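PDB 4P27: venom allergen-like (VAL) 4 protein from Schistosoma mansoni, which is a lipid-binding member of the SCP/TAPS (CAP) family of venom allergen-like proteins that lacks the prototypical CAP motifs. Local coordinates for residues G29-K34 against Y98-N103; N64-I67 against S73-Q76; A79-I84 against M88-E93. All coordinates share one frame; numbering follows the deposited sequence.

Interaction 1 (G29-K34 against Y98-N103); sequences GQPPAK and YNFEKN
P31 lies over one face of the F100 ring, while beside it Q30 reaches the backbone of Y98. The proline meets the ring through CG. P31 CG is 3.4 Å from F100 CG and sits 20° off the normal at the ring centroid, which makes a CH-pi contact. P31 CD rests closer to the stem, 3.7 Å from F100 CB. F100 has CG anti to its own backbone N (chi1 -177°), and this carries the ring out towards the proline.

The Q30 side chain bends at CG and crosses Y98 at about a right angle. Q30 NE2 gives a nearly straight hydrogen bond to Y98 O (3.2 Å). The acceptor lies in the amide plane of Q30, but the donor stands above the carbonyl plane of Y98. The other end of the amide, Q30 OE1, comes to the edge of the Y98 ring, 3.8 Å from Y98 CD2. A water also donates to Q30 OE1 at 2.8 Å and accepts from F100 N at 2.9 Å.

Outside the contact, Y150 meets the F100 ring and takes part in a hydrogen bond with P31 O. R148 bonds to F100 O.

Both ends of the Q30 amide are therefore engaged, NE2 directly and OE1 through water. This should fix the amide rotation. Together with the CH-pi contact, it ties the loop after helix 6-22 to the turn that follows strand 98-99.

Interaction 2 (N64-I67 against S73-Q76); sequences NDFI and SIGQ
F66 turns its CG beside the backbone N (chi1 -63°), while Q76 holds its CG anti to the backbone N (chi1 -171°) and stays extended beyond it. These torsions bring the F66 ring across the Q76 side chain at about a right angle. Against Q76 it is the far end of the ring, CE2 and CZ, that touches. F66 CE2 is 3.8 Å from Q76 CB, and F66 CZ is 3.7 Å from Q76 OE1. The ring and amide planes are 34° apart.

I74 meets the same ring nearer its root, at CD2. I74 CG2 is 4.0 Å from F66 CD2. I74 O lies at the ring edge, near its plane, 3.7 Å from F66 CD2. The other branch turns to the backbone, where I74 CG1 lies 3.5 Å from F66 O. I74 sets out from its backbone towards F66, but the end of its side chain turns off. The contact is thus van der Waals packing of one ring along alternate residues of an extended chain.

The polar ends are held by other partners. The Q76 amide bonds to N139 through NE2 and to Q52 through OE1. D65 makes a salt bridge with R55.

The arrangement is a short 3-10 segment packed on the residues that lead into and begin strand 75-81, an outermost strand of the central sheet in the CAP fold.

Interaction 3 (A79-I84 against M88-E93); sequences ADYPTI and MKDWLE
Strand residues A79-Y81 pass through a short turn into helix 84-93, which leaves the strand at a steep angle. A79 is nearest W91, with CA atoms 8.0 Å apart, and I84 is nearest M88. Within the first turns of the helix, M88 N bonds to I84 O (3.0 Å). T83 is the N-cap, and its OG1 bonds to G86 N.

A79 CB comes obliquely to the NE1-CE2-CZ2 side of the indole, 3.4 Å from W91 NE1. The indole nitrogen is hydrogen-bonded to L78 O, one residue before A79 in the same strand. M88 bends at chi2 and chi3, which lays its CE over one face of W91.

Y81 meets D90. Y81 OH is 3.4 Å from D90 CB, and the ring and carboxylate planes are 30° apart. D90 has CG anti to its backbone N (chi1 180°), and this puts the carboxylate obliquely across the hydroxyl end of the ring.

The contact is mostly van der Waals packing. The N-H of the buried indole is satisfied by a strand carbonyl. That bond links the helix to the strand through W91. It probably fixes how the indole lies against the sheet, where W91 also touches C138 and Y140.

Overall arrangement
Interactions 2 and 3 share strand 75-81, at its start and its end, and their centres are about 20 Å apart. Their segments adjoin in the sequence but do not touch otherwise. Both are nested inside the loop that interaction 1 closes. Interaction 3 packs helix 84-93 beside this outermost strand, and the chain then goes on to strand 98-99 in interaction 1. The nearest atoms of interactions 1 and 3 are about 7 Å apart. Interaction 1 is more remote from interaction 2, with centres about 26 Å apart. It is also close to the glycan: the F100 side chain is about 7 Å from an N-acetylglucosamine, a sugar of the N-linked glycan, not a bound ligand.

Interaction 1 (G29-K34 against Y98-N103)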
ATOM      1  N   GLY A  29     -10.219 -14.121  -7.046  1.00 33.76           N
ATOM      2  CA  GLY A  29      -9.492 -14.417  -8.297  1.00 34.39           C
ATOM      3  C   GLY A  29      -7.984 -14.313  -8.062  1.00 35.61           C
ATOM      4  O   GLY A  29      -7.224 -14.310  -8.994  1.00 36.56           O
ATOM      5  N   GLN A  30      -7.522 -14.197  -6.823  1.00 34.46           N
ATOM      6  CA  GLN A  30      -6.045 -14.037  -6.654  1.00 34.64           C
ATOM      7  C   GLN A  30      -5.573 -15.253  -5.906  1.00 31.22           C
ATOM      8  O   GLN A  30      -6.195 -15.566  -4.932  1.00 33.42           O
ATOM      9  CB  GLN A  30      -5.706 -12.752  -5.816  1.00 30.45           C
ATOM     10  CG  GLN A  30      -5.899 -11.402  -6.540  1.00 29.14           C
ATOM     11  CD  GLN A  30      -5.143 -11.330  -7.858  1.00 32.00           C
ATOM     12  OE1 GLN A  30      -4.089 -11.923  -8.020  1.00 31.53           O
ATOM     13  NE2 GLN A  30      -5.671 -10.554  -8.795  1.00 38.28           N
ATOM     14  N   PRO A  31      -4.431 -15.884  -6.286  1.00 33.20           N
ATOM     15  CA  PRO A  31      -3.966 -17.025  -5.479  1.00 30.83           C
ATOM     16  C   PRO A  31      -3.637 -16.609  -4.050  1.00 31.88           C
ATOM     17  O   PRO A  31      -3.230 -15.483  -3.835  1.00 31.95           O
ATOM     18  CB  PRO A  31      -2.710 -17.502  -6.220  1.00 37.83           C
ATOM     19  CG  PRO A  31      -2.139 -16.248  -6.846  1.00 33.75           C
ATOM     20  CD  PRO A  31      -3.409 -15.479  -7.285  1.00 33.60           C
ATOM     21  N   PRO A  32      -3.811 -17.518  -3.067  1.00 33.99           N
ATOM     22  CA  PRO A  32      -3.517 -17.085  -1.709  1.00 32.24           C
ATOM     23  C   PRO A  32      -2.022 -17.016  -1.486  1.00 33.65           C
ATOM     24  O   PRO A  32      -1.291 -17.784  -2.070  1.00 32.05           O
ATOM     25  CB  PRO A  32      -4.103 -18.249  -0.812  1.00 31.86           C
ATOM     26  CG  PRO A  32      -4.119 -19.442  -1.716  1.00 31.66           C
ATOM     27  CD  PRO A  32      -4.516 -18.839  -3.089  1.00 29.77           C
ATOM     28  N   ALA A  33      -1.594 -16.191  -0.553  1.00 30.21           N
ATOM     29  CA  ALA A  33      -0.211 -16.037  -0.284  1.00 28.52           C
ATOM     30  C   ALA A  33       0.280 -17.023   0.769  1.00 35.96           C
ATOM     31  O   ALA A  33      -0.422 -17.265   1.804  1.00 33.51           O
ATOM     32  CB  ALA A  33      -0.004 -14.634   0.222  1.00 25.52           C
ATOM     33  N   LYS A  34       1.477 -17.567   0.557  1.00 35.55           N
ATOM     34  CA  LYS A  34       2.056 -18.495   1.497  1.00 35.62           C
ATOM     35  C   LYS A  34       2.533 -17.810   2.787  1.00 40.34           C
ATOM     36  O   LYS A  34       2.343 -18.340   3.893  1.00 39.78           O
ATOM     37  CB  LYS A  34       3.237 -19.230   0.885  1.00 43.41           C
ATOM     38  CG  LYS A  34       3.812 -20.365   1.759  1.00 42.48           C
ATOM     39  CD  LYS A  34       5.202 -20.728   1.254  1.00 50.47           C
ATOM     40  CE  LYS A  34       5.450 -22.228   1.175  1.00 55.16           C
ATOM     41  NZ  LYS A  34       6.649 -22.466   2.011  1.00 63.05           N
ATOM     42  N   TYR A  98      -5.007  -7.390 -12.026  1.00 34.48           N
ATOM     43  CA  TYR A  98      -3.676  -8.038 -11.870  1.00 36.42           C
ATOM     44  C   TYR A  98      -3.742  -9.519 -12.192  1.00 35.88           C
ATOM     45  O   TYR A  98      -4.613 -10.160 -11.741  1.00 35.92           O
ATOM     46  CB  TYR A  98      -3.111  -7.821 -10.462  1.00 30.38           C
ATOM     47  CG  TYR A  98      -1.764  -8.434 -10.303  1.00 31.18           C
ATOM     48  CD1 TYR A  98      -0.662  -8.017 -11.118  1.00 27.16           C
ATOM     49  CD2 TYR A  98      -1.548  -9.442  -9.392  1.00 29.84           C
ATOM     50  CE1 TYR A  98       0.571  -8.554 -10.978  1.00 24.02           C
ATOM     51  CE2 TYR A  98      -0.276 -10.003  -9.237  1.00 27.01           C
ATOM     52  CZ  TYR A  98       0.764  -9.549 -10.042  1.00 27.36           C
ATOM     53  OH  TYR A  98       1.989 -10.127  -9.934  1.00 25.41           O
ATOM     54  N   ASN A  99      -2.856 -10.032 -13.047  1.00 37.30           N
ATOM     55  CA  ASN A  99      -2.689 -11.446 -13.256  1.00 30.57           C
ATOM     56  C   ASN A  99      -1.439 -11.937 -12.664  1.00 30.62           C
ATOM     57  O   ASN A  99      -0.361 -11.760 -13.224  1.00 30.59           O
ATOM     58  CB  ASN A  99      -2.682 -11.801 -14.775  1.00 38.73           C
ATOM     59  CG  ASN A  99      -2.521 -13.325 -15.073  1.00 38.68           C
ATOM     60  OD1 ASN A  99      -2.015 -14.106 -14.297  1.00 53.46           O
ATOM     61  ND2 ASN A  99      -2.830 -13.687 -16.273  1.00 54.40           N
ATOM     62  N   PHE A 100      -1.579 -12.700 -11.578  1.00 29.03           N
ATOM     63  CA  PHE A 100      -0.419 -13.173 -10.865  1.00 29.61           C
ATOM     64  C   PHE A 100       0.425 -14.151 -11.720  1.00 30.59           C
ATOM     65  O   PHE A 100       1.690 -14.109 -11.735  1.00 28.25           O
ATOM     66  CB  PHE A 100      -0.971 -13.813  -9.583  1.00 28.22           C
ATOM     67  CG  PHE A 100       0.066 -14.309  -8.648  1.00 27.93           C
ATOM     68  CD1 PHE A 100       0.771 -15.508  -8.919  1.00 28.90           C
ATOM     69  CD2 PHE A 100       0.368 -13.593  -7.491  1.00 26.95           C
ATOM     70  CE1 PHE A 100       1.749 -15.956  -8.056  1.00 26.71           C
ATOM     71  CE2 PHE A 100       1.387 -14.041  -6.659  1.00 26.63           C
ATOM     72  CZ  PHE A 100       2.033 -15.233  -6.915  1.00 30.07           C
ATOM     73  N   GLU A 101      -0.252 -15.103 -12.368  1.00 31.15           N
ATOM     74  CA  GLU A 101       0.504 -16.174 -13.166  1.00 34.92           C
ATOM     75  C   GLU A 101       1.461 -15.555 -14.192  1.00 30.96           C
ATOM     76  O   GLU A 101       2.706 -15.807 -14.188  1.00 34.81           O
ATOM     77  CB  GLU A 101      -0.495 -17.000 -13.942  1.00 39.48           C
ATOM     78  CG  GLU A 101      -1.242 -17.954 -13.094  1.00 45.13           C
ATOM     79  CD  GLU A 101      -1.954 -19.016 -13.939  1.00 61.74           C
ATOM     80  OE1 GLU A 101      -1.319 -19.608 -14.830  1.00 54.14           O
ATOM     81  OE2 GLU A 101      -3.160 -19.254 -13.729  1.00 79.60           O
ATOM     82  N   LYS A 102       0.914 -14.597 -14.925  1.00 31.61           N
ATOM     83  CA  LYS A 102       1.773 -13.853 -15.889  1.00 41.08           C
ATOM     84  C   LYS A 102       2.436 -12.650 -15.320  1.00 43.99           C
ATOM     85  O   LYS A 102       3.260 -12.066 -15.984  1.00 34.82           O
ATOM     86  CB  LYS A 102       1.018 -13.482 -17.139  1.00 42.72           C
ATOM     87  CG  LYS A 102       0.239 -14.680 -17.653  1.00 56.43           C
ATOM     88  CD  LYS A 102       0.619 -15.126 -19.039  1.00 55.24           C
ATOM     89  CE  LYS A 102      -0.660 -15.147 -19.847  1.00 56.65           C
ATOM     90  NZ  LYS A 102      -0.423 -15.912 -21.086  1.00 56.69           N
ATOM     91  N   ASN A 103       2.143 -12.313 -14.056  1.00 38.65           N
ATOM     92  CA  ASN A 103       2.652 -11.102 -13.521  1.00 29.88           C
ATOM     93  C   ASN A 103       2.315  -9.952 -14.465  1.00 32.77           C
ATOM     94  O   ASN A 103       3.187  -9.206 -14.835  1.00 31.41           O
ATOM     95  CB  ASN A 103       4.168 -11.138 -13.282  1.00 33.04           C
ATOM     96  CG  ASN A 103       4.635  -9.938 -12.471  1.00 32.80           C
ATOM     97  OD1 ASN A 103       3.869  -9.402 -11.679  1.00 33.73           O
ATOM     98  ND2 ASN A 103       5.876  -9.579 -12.585  1.00 32.50           N
TER
HETATM   99  O   HOH W   1      -4.008 -13.608 -10.315  1.00 36.36           O

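Interaction 2 (N64-I67 against S73-Q76)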
ATOM      1  N   ASN A  64      13.546  13.399  -3.422  1.00 46.57           N
ATOM      2  CA  ASN A  64      13.600  13.723  -1.956  1.00 45.45           C
ATOM      3  C   ASN A  64      12.471  13.000  -1.109  1.00 46.70           C
ATOM      4  O   ASN A  64      12.629  12.707   0.063  1.00 41.75           O
ATOM      5  CB  ASN A  64      13.546  15.282  -1.728  1.00 55.38           C
ATOM      6  CG  ASN A  64      14.096  15.745  -0.327  1.00 75.98           C
ATOM      7  OD1 ASN A  64      14.674  16.863  -0.162  1.00 70.28           O
ATOM      8  ND2 ASN A  64      13.929  14.894   0.680  1.00 71.86           N
ATOM      9  N   ASP A  65      11.308  12.739  -1.696  1.00 39.87           N
ATOM     10  CA  ASP A  65      10.233  12.145  -0.888  1.00 37.74           C
ATOM     11  C   ASP A  65      10.472  10.679  -0.605  1.00 36.32           C
ATOM     12  O   ASP A  65       9.793  10.099   0.240  1.00 30.44           O
ATOM     13  CB  ASP A  65       8.935  12.339  -1.646  1.00 34.00           C
ATOM     14  CG  ASP A  65       8.454  13.797  -1.515  1.00 36.58           C
ATOM     15  OD1 ASP A  65       8.788  14.448  -0.489  1.00 39.34           O
ATOM     16  OD2 ASP A  65       7.772  14.245  -2.409  1.00 41.16           O
ATOM     17  N   PHE A  66      11.417  10.096  -1.351  1.00 35.59           N
ATOM     18  CA  PHE A  66      11.846   8.693  -1.179  1.00 36.62           C
ATOM     19  C   PHE A  66      13.120   8.474  -0.364  1.00 32.54           C
ATOM     20  O   PHE A  66      13.592   7.319  -0.190  1.00 31.78           O
ATOM     21  CB  PHE A  66      11.969   8.023  -2.562  1.00 41.37           C
ATOM     22  CG  PHE A  66      10.674   7.948  -3.288  1.00 47.55           C
ATOM     23  CD1 PHE A  66      10.209   9.054  -4.025  1.00 54.95           C
ATOM     24  CD2 PHE A  66       9.875   6.785  -3.209  1.00 52.83           C
ATOM     25  CE1 PHE A  66       8.973   8.996  -4.687  1.00 55.08           C
ATOM     26  CE2 PHE A  66       8.660   6.714  -3.900  1.00 59.69           C
ATOM     27  CZ  PHE A  66       8.202   7.831  -4.623  1.00 52.97           C
ATOM     28  N   ILE A  67      13.648   9.540   0.216  1.00 33.63           N
ATOM     29  CA  ILE A  67      14.845   9.367   1.039  1.00 33.10           C
ATOM     30  C   ILE A  67      14.417   9.525   2.476  1.00 35.24           C
ATOM     31  O   ILE A  67      14.052  10.615   2.852  1.00 39.17           O
ATOM     32  CB  ILE A  67      15.956  10.408   0.664  1.00 34.59           C
ATOM     33  CG1 ILE A  67      16.238  10.283  -0.855  1.00 33.81           C
ATOM     34  CG2 ILE A  67      17.179  10.098   1.547  1.00 32.86           C
ATOM     35  CD1 ILE A  67      17.082  11.395  -1.559  1.00 30.50           C
ATOM     36  N   SER A  73      15.165   1.159   0.588  1.00 34.70           N
ATOM     37  CA  SER A  73      14.208   1.300  -0.484  1.00 29.54           C
ATOM     38  C   SER A  73      12.868   1.675   0.113  1.00 29.60           C
ATOM     39  O   SER A  73      12.512   1.178   1.177  1.00 28.84           O
ATOM     40  CB  SER A  73      14.206   0.042  -1.374  1.00 36.59           C
ATOM     41  OG  SER A  73      13.202  -0.831  -1.035  1.00 36.82           O
ATOM     42  N   ILE A  74      12.151   2.580  -0.551  1.00 27.63           N
ATOM     43  CA  ILE A  74      10.880   3.077  -0.041  1.00 30.55           C
ATOM     44  C   ILE A  74       9.891   2.861  -1.200  1.00 31.79           C
ATOM     45  O   ILE A  74      10.191   3.242  -2.324  1.00 30.09           O
ATOM     46  CB  ILE A  74      10.980   4.603   0.295  1.00 29.87           C
ATOM     47  CG1 ILE A  74      11.841   4.837   1.568  1.00 31.90           C
ATOM     48  CG2 ILE A  74       9.567   5.227   0.455  1.00 30.23           C
ATOM     49  CD1 ILE A  74      11.202   4.278   2.869  1.00 32.16           C
ATOM     50  N   GLY A  75       8.720   2.273  -0.937  1.00 30.85           N
ATOM     51  CA  GLY A  75       7.658   2.320  -1.924  1.00 25.71           C
ATOM     52  C   GLY A  75       6.637   3.356  -1.464  1.00 25.19           C
ATOM     53  O   GLY A  75       6.630   3.740  -0.321  1.00 24.41           O
ATOM     54  N   GLN A  76       5.687   3.708  -2.328  1.00 24.62           N
ATOM     55  CA  GLN A  76       4.718   4.761  -1.995  1.00 25.47           C
ATOM     56  C   GLN A  76       3.417   4.500  -2.750  1.00 25.34           C
ATOM     57  O   GLN A  76       3.434   4.118  -3.915  1.00 24.42           O
ATOM     58  CB  GLN A  76       5.299   6.120  -2.321  1.00 25.87           C
ATOM     59  CG  GLN A  76       4.456   7.286  -1.804  1.00 29.94           C
ATOM     60  CD  GLN A  76       5.215   8.604  -1.983  1.00 34.28           C
ATOM     61  OE1 GLN A  76       5.168   9.145  -3.063  1.00 32.21           O
ATOM     62  NE2 GLN A  76       6.020   9.009  -1.002  1.00 24.60           N
TER

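Interaction 3 (A79-I84 against M88-E93)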
ATOM      1  N   ALA A  79      -3.165   8.739  -3.077  1.00 28.91           N
ATOM      2  CA  ALA A  79      -4.602   8.737  -3.423  1.00 25.20           C
ATOM      3  C   ALA A  79      -5.108  10.190  -3.350  1.00 32.63           C
ATOM      4  O   ALA A  79      -4.607  10.995  -2.551  1.00 30.11           O
ATOM      5  CB  ALA A  79      -5.413   7.816  -2.546  1.00 27.75           C
ATOM      6  N   ASP A  80      -6.004  10.549  -4.274  1.00 34.41           N
ATOM      7  CA  ASP A  80      -6.508  11.923  -4.278  1.00 31.27           C
ATOM      8  C   ASP A  80      -7.993  11.645  -4.185  1.00 35.89           C
ATOM      9  O   ASP A  80      -8.546  11.168  -5.135  1.00 35.82           O
ATOM     10  CB  ASP A  80      -6.157  12.656  -5.588  1.00 33.01           C
ATOM     11  CG  ASP A  80      -6.884  14.068  -5.703  1.00 42.31           C
ATOM     12  OD1 ASP A  80      -7.499  14.543  -4.691  1.00 43.44           O
ATOM     13  OD2 ASP A  80      -6.759  14.718  -6.778  1.00 35.95           O
ATOM     14  N   TYR A  81      -8.590  11.774  -2.984  1.00 32.84           N
ATOM     15  CA  TYR A  81      -9.902  11.150  -2.776  1.00 35.02           C
ATOM     16  C   TYR A  81     -10.697  11.820  -1.669  1.00 34.66           C
ATOM     17  O   TYR A  81     -10.106  12.330  -0.663  1.00 35.57           O
ATOM     18  CB  TYR A  81      -9.757   9.700  -2.328  1.00 38.98           C
ATOM     19  CG  TYR A  81     -10.288   8.746  -3.285  1.00 41.70           C
ATOM     20  CD1 TYR A  81      -9.499   8.390  -4.386  1.00 46.58           C
ATOM     21  CD2 TYR A  81     -11.538   8.165  -3.112  1.00 42.93           C
ATOM     22  CE1 TYR A  81      -9.912   7.477  -5.292  1.00 47.66           C
ATOM     23  CE2 TYR A  81     -11.995   7.257  -4.061  1.00 47.98           C
ATOM     24  CZ  TYR A  81     -11.150   6.936  -5.139  1.00 49.08           C
ATOM     25  OH  TYR A  81     -11.457   6.063  -6.129  1.00 69.75           O
ATOM     26  N   PRO A  82     -12.036  11.773  -1.811  1.00 40.28           N
ATOM     27  CA  PRO A  82     -12.834  12.593  -0.866  1.00 44.29           C
ATOM     28  C   PRO A  82     -12.810  11.938   0.547  1.00 44.41           C
ATOM     29  O   PRO A  82     -12.846  12.636   1.549  1.00 46.67           O
ATOM     30  CB  PRO A  82     -14.236  12.641  -1.518  1.00 45.08           C
ATOM     31  CG  PRO A  82     -14.300  11.410  -2.376  1.00 46.88           C
ATOM     32  CD  PRO A  82     -12.874  11.141  -2.857  1.00 44.52           C
ATOM     33  N   THR A  83     -12.633  10.620   0.615  1.00 39.27           N
ATOM     34  CA  THR A  83     -12.575   9.919   1.876  1.00 36.47           C
ATOM     35  C   THR A  83     -11.366   8.931   1.906  1.00 41.10           C
ATOM     36  O   THR A  83     -10.909   8.435   0.870  1.00 32.48           O
ATOM     37  CB  THR A  83     -13.889   9.168   2.157  1.00 36.80           C
ATOM     38  OG1 THR A  83     -13.970   8.070   1.264  1.00 38.98           O
ATOM     39  CG2 THR A  83     -15.239  10.083   1.869  1.00 33.45           C
ATOM     40  N   ILE A  84     -10.871   8.673   3.108  1.00 35.97           N
ATOM     41  CA  ILE A  84      -9.856   7.664   3.345  1.00 38.88           C
ATOM     42  C   ILE A  84     -10.272   6.238   2.979  1.00 39.66           C
ATOM     43  O   ILE A  84      -9.576   5.540   2.232  1.00 33.20           O
ATOM     44  CB  ILE A  84      -9.390   7.876   4.748  1.00 37.33           C
ATOM     45  CG1 ILE A  84      -8.717   9.254   4.786  1.00 39.63           C
ATOM     46  CG2 ILE A  84      -8.585   6.712   5.288  1.00 37.56           C
ATOM     47  CD1 ILE A  84      -7.638   9.266   5.822  1.00 50.25           C
ATOM     48  N   MET A  88      -8.682   3.657   0.139  1.00 29.94           N
ATOM     49  CA  MET A  88      -8.133   2.327   0.484  1.00 30.92           C
ATOM     50  C   MET A  88      -8.738   1.321  -0.458  1.00 35.58           C
ATOM     51  O   MET A  88      -8.047   0.435  -0.981  1.00 34.52           O
ATOM     52  CB  MET A  88      -8.425   1.892   1.931  1.00 28.31           C
ATOM     53  CG  MET A  88      -7.740   2.671   3.059  1.00 31.28           C
ATOM     54  SD  MET A  88      -5.950   2.788   2.715  1.00 32.94           S
ATOM     55  CE  MET A  88      -5.661   4.379   1.929  1.00 29.25           C
ATOM     56  N   LYS A  89     -10.034   1.488  -0.711  1.00 37.58           N
ATOM     57  CA  LYS A  89     -10.788   0.563  -1.512  1.00 36.29           C
ATOM     58  C   LYS A  89     -10.397   0.692  -2.992  1.00 35.61           C
ATOM     59  O   LYS A  89     -10.319  -0.297  -3.716  1.00 30.77           O
ATOM     60  CB  LYS A  89     -12.270   0.891  -1.383  1.00 39.57           C
ATOM     61  CG  LYS A  89     -13.123  -0.319  -1.684  1.00 58.92           C
ATOM     62  CD  LYS A  89     -14.456   0.007  -2.366  1.00 65.67           C
ATOM     63  CE  LYS A  89     -15.322  -1.259  -2.317  1.00 69.67           C
ATOM     64  NZ  LYS A  89     -16.787  -1.032  -2.436  1.00 83.52           N
ATOM     65  N   ASP A  90     -10.187   1.919  -3.444  1.00 29.29           N
ATOM     66  CA  ASP A  90      -9.633   2.108  -4.761  1.00 36.23           C
ATOM     67  C   ASP A  90      -8.255   1.394  -4.967  1.00 39.76           C
ATOM     68  O   ASP A  90      -8.002   0.725  -5.998  1.00 35.91           O
ATOM     69  CB  ASP A  90      -9.480   3.587  -5.014  1.00 36.72           C
ATOM     70  CG  ASP A  90      -8.902   3.876  -6.361  1.00 47.36           C
ATOM     71  OD1 ASP A  90      -9.491   3.431  -7.339  1.00 58.13           O
ATOM     72  OD2 ASP A  90      -7.863   4.552  -6.483  1.00 54.85           O
ATOM     73  N   TRP A  91      -7.346   1.559  -4.010  1.00 34.90           N
ATOM     74  CA  TRP A  91      -6.058   0.871  -4.125  1.00 32.00           C
ATOM     75  C   TRP A  91      -6.287  -0.648  -4.169  1.00 29.34           C
ATOM     76  O   TRP A  91      -5.724  -1.366  -5.016  1.00 27.23           O
ATOM     77  CB  TRP A  91      -5.172   1.200  -2.903  1.00 29.15           C
ATOM     78  CG  TRP A  91      -4.652   2.577  -2.865  1.00 21.97           C
ATOM     79  CD1 TRP A  91      -4.768   3.530  -3.807  1.00 25.48           C
ATOM     80  CD2 TRP A  91      -3.927   3.152  -1.766  1.00 22.93           C
ATOM     81  NE1 TRP A  91      -4.152   4.735  -3.360  1.00 24.52           N
ATOM     82  CE2 TRP A  91      -3.621   4.473  -2.101  1.00 23.52           C
ATOM     83  CE3 TRP A  91      -3.468   2.632  -0.514  1.00 21.49           C
ATOM     84  CZ2 TRP A  91      -2.914   5.311  -1.234  1.00 25.65           C
ATOM     85  CZ3 TRP A  91      -2.802   3.472   0.309  1.00 23.47           C
ATOM     86  CH2 TRP A  91      -2.544   4.790  -0.026  1.00 23.76           C
ATOM     87  N   LEU A  92      -7.065  -1.167  -3.224  1.00 26.05           N
ATOM     88  CA  LEU A  92      -7.306  -2.621  -3.161  1.00 29.81           C
ATOM     89  C   LEU A  92      -7.856  -3.232  -4.484  1.00 35.19           C
ATOM     90  O   LEU A  92      -7.385  -4.267  -4.967  1.00 32.63           O
ATOM     91  CB  LEU A  92      -8.263  -2.927  -1.952  1.00 30.21           C
ATOM     92  CG  LEU A  92      -8.873  -4.356  -1.963  1.00 31.30           C
ATOM     93  CD1 LEU A  92      -7.791  -5.411  -1.780  1.00 32.01           C
ATOM     94  CD2 LEU A  92      -9.926  -4.505  -0.847  1.00 32.98           C
ATOM     95  N   GLU A  93      -8.848  -2.582  -5.074  1.00 32.80           N
ATOM     96  CA  GLU A  93      -9.632  -3.225  -6.127  1.00 38.65           C
ATOM     97  C   GLU A  93      -8.871  -3.209  -7.419  1.00 40.62           C
ATOM     98  O   GLU A  93      -9.335  -3.773  -8.392  1.00 34.05           O
ATOM     99  CB  GLU A  93     -10.933  -2.492  -6.368  1.00 40.35           C
ATOM    100  CG  GLU A  93     -11.580  -2.147  -5.071  1.00 53.54           C
ATOM    101  CD  GLU A  93     -12.915  -2.748  -4.951  1.00 55.61           C
ATOM    102  OE1 GLU A  93     -12.980  -3.948  -4.702  1.00 64.06           O
ATOM    103  OE2 GLU A  93     -13.871  -1.998  -5.127  1.00 60.67           O
TER